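Local coordinates for protein peptide methionine sulfoxide reductase MsrA (PDB 5FA9) that probably repairs oxidised proteins by reducing methionine sulfoxide back to methionine with thioredoxin as reductant, joining an MsrA and an MsrB unit in one chain, at residues K217-S222 and T241-Y246; G14-F19 and Y138-L143. The protein carries 2 engineered substitutions. All coordinates share one frame; numbering follows the deposited sequence.

Overall arrangement
The two contacts lie in the two halves of this fusion protein, contact 2 in the MsrA part and contact 1 in the MsrB part. Their centres are about 27 Å apart and their nearest atoms about 6 Å, without touching. Contact 1 is the buried one, lying near the centre of the chain, where edge strands of two MsrB sheets, and the loop residues leading into them, meet through leucine, alanine and phenylalanine side chains, with one buried lysine bonded to a backbone carbonyl. Contact 2 is only partly buried and mostly polar: a glutamate of helix 12-19 reaches a turn that includes His139, which touches the bound dithiane-diol. Neither contact involves the second protein chain.

Contact 1: residues K217-S222 and T241-Y246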
loop_
_atom_site.group_PDB
_atom_site.type_symbol
_atom_site.label_atom_id
_atom_site.label_comp_id
_atom_site.label_asym_id
_atom_site.label_seq_id
_atom_site.Cartn_x
_atom_site.Cartn_y
_atom_site.Cartn_z
ATOM N N LYS B 217 -15.975 16.668 -21.799
ATOM C CA LYS B 217 -15.632 16.134 -20.484
ATOM C C LYS B 217 -14.147 15.782 -20.392
ATOM O O LYS B 217 -13.610 15.124 -21.283
ATOM C CB LYS B 217 -16.487 14.905 -20.169
ATOM C CG LYS B 217 -16.201 14.272 -18.817
ATOM C CD LYS B 217 -17.217 13.191 -18.491
ATOM C CE LYS B 217 -16.753 12.326 -17.332
ATOM N NZ LYS B 217 -17.720 11.230 -17.040
ATOM N N PRO B 218 -13.480 16.225 -19.314
ATOM C CA PRO B 218 -12.059 15.935 -19.079
ATOM C C PRO B 218 -11.768 14.438 -19.017
ATOM O O PRO B 218 -12.503 13.695 -18.367
ATOM C CB PRO B 218 -11.788 16.599 -17.725
ATOM C CG PRO B 218 -12.801 17.686 -17.635
ATOM C CD PRO B 218 -14.031 17.127 -18.287
ATOM N N LEU B 219 -10.706 14.008 -19.690
ATOM C CA LEU B 219 -10.355 12.593 -19.741
ATOM C C LEU B 219 -8.955 12.326 -19.196
ATOM O O LEU B 219 -8.731 11.333 -18.502
ATOM C CB LEU B 219 -10.459 12.071 -21.175
ATOM C CG LEU B 219 -11.830 12.173 -21.841
ATOM C CD1 LEU B 219 -11.749 11.730 -23.292
ATOM C CD2 LEU B 219 -12.857 11.350 -21.080
ATOM N N PHE B 220 -8.013 13.208 -19.514
ATOM C CA PHE B 220 -6.630 13.024 -19.087
ATOM C C PHE B 220 -5.975 14.333 -18.659
ATOM O O PHE B 220 -6.379 15.414 -19.088
ATOM C CB PHE B 220 -5.812 12.374 -20.205
ATOM C CG PHE B 220 -6.305 11.011 -20.602
ATOM C CD1 PHE B 220 -5.911 9.885 -19.897
ATOM C CD2 PHE B 220 -7.161 10.856 -21.681
ATOM C CE1 PHE B 220 -6.364 8.630 -20.258
ATOM C CE2 PHE B 220 -7.617 9.604 -22.047
ATOM C CZ PHE B 220 -7.219 8.490 -21.335
ATOM N N SER B 221 -4.963 14.221 -17.804
ATOM C CA SER B 221 -4.194 15.374 -17.354
ATOM C C SER B 221 -2.786 15.357 -17.941
ATOM O O SER B 221 -2.216 14.291 -18.177
ATOM C CB SER B 221 -4.124 15.410 -15.826
ATOM O OG SER B 221 -3.255 16.436 -15.380
ATOM N N SER B 222 -2.231 16.542 -18.175
ATOM C CA SER B 222 -0.874 16.668 -18.698
ATOM C C SER B 222 0.153 16.097 -17.725
ATOM O O SER B 222 1.258 15.725 -18.121
ATOM C CB SER B 222 -0.549 18.133 -18.997
ATOM O OG SER B 222 -0.666 18.929 -17.831
ATOM N N THR B 241 -11.784 8.560 -12.023
ATOM C CA THR B 241 -12.270 7.190 -12.154
ATOM C C THR B 241 -13.589 7.146 -12.919
ATOM O O THR B 241 -14.096 6.072 -13.241
ATOM C CB THR B 241 -12.468 6.526 -10.779
ATOM O OG1 THR B 241 -13.419 7.279 -10.014
ATOM C CG2 THR B 241 -11.152 6.463 -10.020
ATOM N N GLN B 242 -14.137 8.321 -13.209
ATOM C CA GLN B 242 -15.440 8.434 -13.851
ATOM C C GLN B 242 -15.326 8.838 -15.317
ATOM O O GLN B 242 -16.326 9.152 -15.962
ATOM C CB GLN B 242 -16.305 9.448 -13.101
ATOM C CG GLN B 242 -16.325 9.246 -11.596
ATOM C CD GLN B 242 -17.281 10.190 -10.897
ATOM O OE1 GLN B 242 -17.692 11.204 -11.460
ATOM N NE2 GLN B 242 -17.638 9.861 -9.661
ATOM N N ALA B 243 -14.104 8.831 -15.838
ATOM C CA ALA B 243 -13.849 9.316 -17.189
ATOM C C ALA B 243 -13.930 8.215 -18.242
ATOM O O ALA B 243 -14.456 8.431 -19.333
ATOM C CB ALA B 243 -12.489 9.996 -17.250
ATOM N N LEU B 244 -13.407 7.037 -17.916
ATOM C CA LEU B 244 -13.258 5.981 -18.913
ATOM C C LEU B 244 -14.075 4.725 -18.626
ATOM O O LEU B 244 -14.449 4.451 -17.485
ATOM C CB LEU B 244 -11.784 5.592 -19.045
ATOM C CG LEU B 244 -10.785 6.729 -19.259
ATOM C CD1 LEU B 244 -9.386 6.173 -19.453
ATOM C CD2 LEU B 244 -11.195 7.584 -20.443
ATOM N N GLN B 245 -14.345 3.973 -19.687
ATOM C CA GLN B 245 -14.899 2.629 -19.586
ATOM C C GLN B 245 -14.028 1.685 -20.405
ATOM O O GLN B 245 -13.457 2.083 -21.421
ATOM C CB GLN B 245 -16.349 2.582 -20.071
ATOM C CG GLN B 245 -17.382 2.810 -18.978
ATOM C CD GLN B 245 -18.800 2.847 -19.515
ATOM O OE1 GLN B 245 -19.023 2.735 -20.721
ATOM N NE2 GLN B 245 -19.768 3.002 -18.619
ATOM N N TYR B 246 -13.922 0.436 -19.966
ATOM C CA TYR B 246 -13.022 -0.511 -20.611
ATOM C C TYR B 246 -13.792 -1.636 -21.289
ATOM O O TYR B 246 -14.765 -2.156 -20.741
ATOM C CB TYR B 246 -12.034 -1.085 -19.594
ATOM C CG TYR B 246 -11.273 -0.028 -18.823
ATOM C CD1 TYR B 246 -11.773 0.484 -17.633
ATOM C CD2 TYR B 246 -10.058 0.459 -19.286
ATOM C CE1 TYR B 246 -11.084 1.450 -16.924
ATOM C CE2 TYR B 246 -9.361 1.427 -18.584
ATOM C CZ TYR B 246 -9.880 1.919 -17.404
ATOM O OH TYR B 246 -9.192 2.880 -16.700
#
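In the MsrB half, edge strands of two antiparallel sheets come together here: 218-221 borders a three-stranded sheet and 244-249 is the outermost strand of a six-stranded one. Leu219 and Phe220 form a classic beta bulge opposite Tyr210, and the ends of both side chains reach the other sheet. CZ of Phe220 lies 3.7 Å from CD1 of Leu244, the two side chains crossing at about a right angle with the methyl oblique to the ring. The other methyl of Leu244, CD2, meets CD2 of Leu219 at 4.2 Å. That same Leu219 methyl lies 4.1 Å from CB of Ala243, whose methyl points at the 217-222 segment and also touches the carbonyl oxygen of Pro218. Beside the apolar cluster, Lys217 runs out fully extended, CG anti to the backbone N (chi1 180°), and its NZ donates to the Gln242 carbonyl O at 2.7 Å. The C=O...N angle is 145°, with the nitrogen tilted 34° from the carbonyl plane. NZ also forms a salt bridge to Glu165 and a hydrogen bond to Thr263, while Phe220 stacks on Phe235. The three polar partners satisfy a buried ammonium group and probably favour its charged form. The contact thus pairs a small apolar cluster with one buried, probably charged, lysine.

Contact 2: residues G14-F19 and Y138-L143; sequences GVEGYF and YHQDYL
Glu16 stretches out from helix 12-19 with CG anti to the backbone N (chi1 -177°) and chi2 also extended, which carries its carboxylate to the turn at Asp141. There OE1 accepts the backbone N-H of Asp141 at 3.1 Å. The bond is bent, 145° at the hydrogen, and the nitrogen stands above the carboxylate plane. The Asp141 side chain, turned so that CG is anti to its own carbonyl carbon, folds back over the glutamate: its OD1 lies 3.6 Å from OE2 of Glu16, the two carboxylate planes only 27° apart. Such a like-charge pair should be unfavourable alone, and a long, weak ion pair from Arg20 to Asp141 OD1 may ease it. OE2 of Glu16 is also hydrogen-bonded to Thr28. A water lies 2.7 Å from OE2 of Glu16 and 2.6 Å from OE1 of Gln140, bridging the two side chains, although more acceptors are in its reach than it has protons; the Gln140 amide nitrogen is held by the carbonyls of Thr30 and Ala135. On the apolar side, Leu143 points at the helix and its CD1 rests 4.0 Å from CA of Gly14; Gly17, which has no side chain on this face of the helix, leaves room for the methyl to approach. Asp141 is at the N-cap position of helix 142-145, though its side chain makes no capping bond; Glu16 holds the backbone just before that helix. His139 contacts the bound dithiane and bonds through ND1 to Trp13, on whose ring Tyr142 stacks. Helix 12-19 itself lies against strands 25-33 and 51-59, and Phe19 at its end reaches helix 65-74.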
loop_
_atom_site.group_PDB
_atom_site.type_symbol
_atom_site.label_atom_id
_atom_site.label_comp_id
_atom_site.label_asym_id
_atom_site.label_seq_id
_atom_site.Cartn_x
_atom_site.Cartn_y
_atom_site.Cartn_z
ATOM N N GLY B 14 -21.015 5.942 7.270
ATOM C CA GLY B 14 -21.314 6.480 5.958
ATOM C C GLY B 14 -20.065 6.770 5.148
ATOM O O GLY B 14 -20.043 6.564 3.935
ATOM N N VAL B 15 -19.027 7.252 5.825
ATOM C CA VAL B 15 -17.764 7.574 5.170
ATOM C C VAL B 15 -17.148 6.336 4.525
ATOM O O VAL B 15 -16.698 6.382 3.379
ATOM C CB VAL B 15 -16.759 8.189 6.160
ATOM C CG1 VAL B 15 -15.457 8.528 5.454
ATOM C CG2 VAL B 15 -17.350 9.428 6.812
ATOM N N GLU B 16 -17.138 5.227 5.259
ATOM C CA GLU B 16 -16.614 3.975 4.728
ATOM C C GLU B 16 -17.524 3.435 3.631
ATOM O O GLU B 16 -17.049 2.931 2.612
ATOM C CB GLU B 16 -16.454 2.930 5.834
ATOM C CG GLU B 16 -15.846 1.624 5.345
ATOM C CD GLU B 16 -15.716 0.584 6.438
ATOM O OE1 GLU B 16 -16.603 0.524 7.315
ATOM O OE2 GLU B 16 -14.725 -0.178 6.418
ATOM N N GLY B 17 -18.831 3.540 3.849
ATOM C CA GLY B 17 -19.814 3.082 2.883
ATOM C C GLY B 17 -19.689 3.783 1.545
ATOM O O GLY B 17 -19.977 3.204 0.498
ATOM N N TYR B 18 -19.257 5.039 1.582
ATOM C CA TYR B 18 -19.065 5.820 0.367
ATOM C C TYR B 18 -17.780 5.427 -0.356
ATOM O O TYR B 18 -17.809 5.039 -1.523
ATOM C CB TYR B 18 -19.047 7.317 0.691
ATOM C CG TYR B 18 -18.937 8.207 -0.528
ATOM C CD1 TYR B 18 -20.071 8.634 -1.204
ATOM C CD2 TYR B 18 -17.697 8.623 -0.999
ATOM C CE1 TYR B 18 -19.975 9.447 -2.319
ATOM C CE2 TYR B 18 -17.591 9.435 -2.111
ATOM C CZ TYR B 18 -18.732 9.844 -2.767
ATOM O OH TYR B 18 -18.630 10.654 -3.874
ATOM N N PHE B 19 -16.655 5.532 0.347
ATOM C CA PHE B 19 -15.343 5.347 -0.267
ATOM C C PHE B 19 -15.075 3.913 -0.717
ATOM O O PHE B 19 -14.225 3.679 -1.576
ATOM C CB PHE B 19 -14.242 5.796 0.698
ATOM C CG PHE B 19 -14.017 7.279 0.706
ATOM C CD1 PHE B 19 -13.203 7.874 -0.244
ATOM C CD2 PHE B 19 -14.621 8.081 1.661
ATOM C CE1 PHE B 19 -12.996 9.240 -0.244
ATOM C CE2 PHE B 19 -14.416 9.448 1.668
ATOM C CZ PHE B 19 -13.603 10.028 0.713
ATOM N N TYR B 138 -17.705 -4.978 14.726
ATOM C CA TYR B 138 -19.077 -4.491 14.660
ATOM C C TYR B 138 -19.181 -3.246 13.782
ATOM O O TYR B 138 -20.124 -3.101 13.004
ATOM C CB TYR B 138 -19.597 -4.195 16.069
ATOM C CG TYR B 138 -21.015 -3.675 16.114
ATOM C CD1 TYR B 138 -22.091 -4.513 15.852
ATOM C CD2 TYR B 138 -21.278 -2.348 16.425
ATOM C CE1 TYR B 138 -23.390 -4.042 15.895
ATOM C CE2 TYR B 138 -22.572 -1.867 16.470
ATOM C CZ TYR B 138 -23.624 -2.718 16.204
ATOM O OH TYR B 138 -24.915 -2.244 16.248
ATOM N N HIS B 139 -18.205 -2.353 13.913
ATOM C CA HIS B 139 -18.200 -1.097 13.170
ATOM C C HIS B 139 -17.548 -1.220 11.793
ATOM O O HIS B 139 -17.560 -0.269 11.010
ATOM C CB HIS B 139 -17.486 -0.011 13.977
ATOM C CG HIS B 139 -18.168 0.329 15.265
ATOM N ND1 HIS B 139 -19.471 0.776 15.322
ATOM C CD2 HIS B 139 -17.727 0.291 16.545
ATOM C CE1 HIS B 139 -19.804 0.999 16.581
ATOM N NE2 HIS B 139 -18.763 0.712 17.343
ATOM N N GLN B 140 -16.982 -2.385 11.498
ATOM C CA GLN B 140 -16.318 -2.604 10.216
ATOM C C GLN B 140 -17.309 -3.083 9.163
ATOM O O GLN B 140 -17.944 -4.125 9.331
ATOM C CB GLN B 140 -15.175 -3.608 10.366
ATOM C CG GLN B 140 -14.104 -3.181 11.358
ATOM C CD GLN B 140 -13.369 -1.927 10.923
ATOM O OE1 GLN B 140 -13.289 -1.619 9.733
ATOM N NE2 GLN B 140 -12.830 -1.193 11.889
ATOM N N ASP B 141 -17.423 -2.319 8.076
ATOM C CA ASP B 141 -18.433 -2.555 7.047
ATOM C C ASP B 141 -19.817 -2.669 7.677
ATOM O O ASP B 141 -20.565 -3.609 7.403
ATOM C CB ASP B 141 -18.106 -3.810 6.232
ATOM C CG ASP B 141 -17.089 -3.545 5.140
ATOM O OD1 ASP B 141 -17.006 -2.389 4.673
ATOM O OD2 ASP B 141 -16.373 -4.489 4.748
ATOM N N TYR B 142 -20.136 -1.700 8.530
ATOM C CA TYR B 142 -21.386 -1.687 9.280
ATOM C C TYR B 142 -22.604 -1.687 8.362
ATOM O O TYR B 142 -23.525 -2.484 8.541
ATOM C CB TYR B 142 -21.423 -0.469 10.208
ATOM C CG TYR B 142 -22.711 -0.304 10.985
ATOM C CD1 TYR B 142 -22.893 -0.940 12.206
ATOM C CD2 TYR B 142 -23.735 0.505 10.509
ATOM C CE1 TYR B 142 -24.065 -0.787 12.923
ATOM C CE2 TYR B 142 -24.910 0.664 11.219
ATOM C CZ TYR B 142 -25.069 0.016 12.425
ATOM O OH TYR B 142 -26.237 0.172 13.136
ATOM N N LEU B 143 -22.600 -0.794 7.378
ATOM C CA LEU B 143 -23.731 -0.659 6.468
ATOM C C LEU B 143 -23.850 -1.861 5.538
ATOM O O LEU B 143 -24.909 -2.103 4.958
ATOM C CB LEU B 143 -23.610 0.628 5.651
ATOM C CG LEU B 143 -23.679 1.925 6.459
ATOM C CD1 LEU B 143 -23.536 3.134 5.549
ATOM C CD2 LEU B 143 -24.976 1.993 7.251
HETATM O O HOH W 1 -13.630 -2.452 7.293
#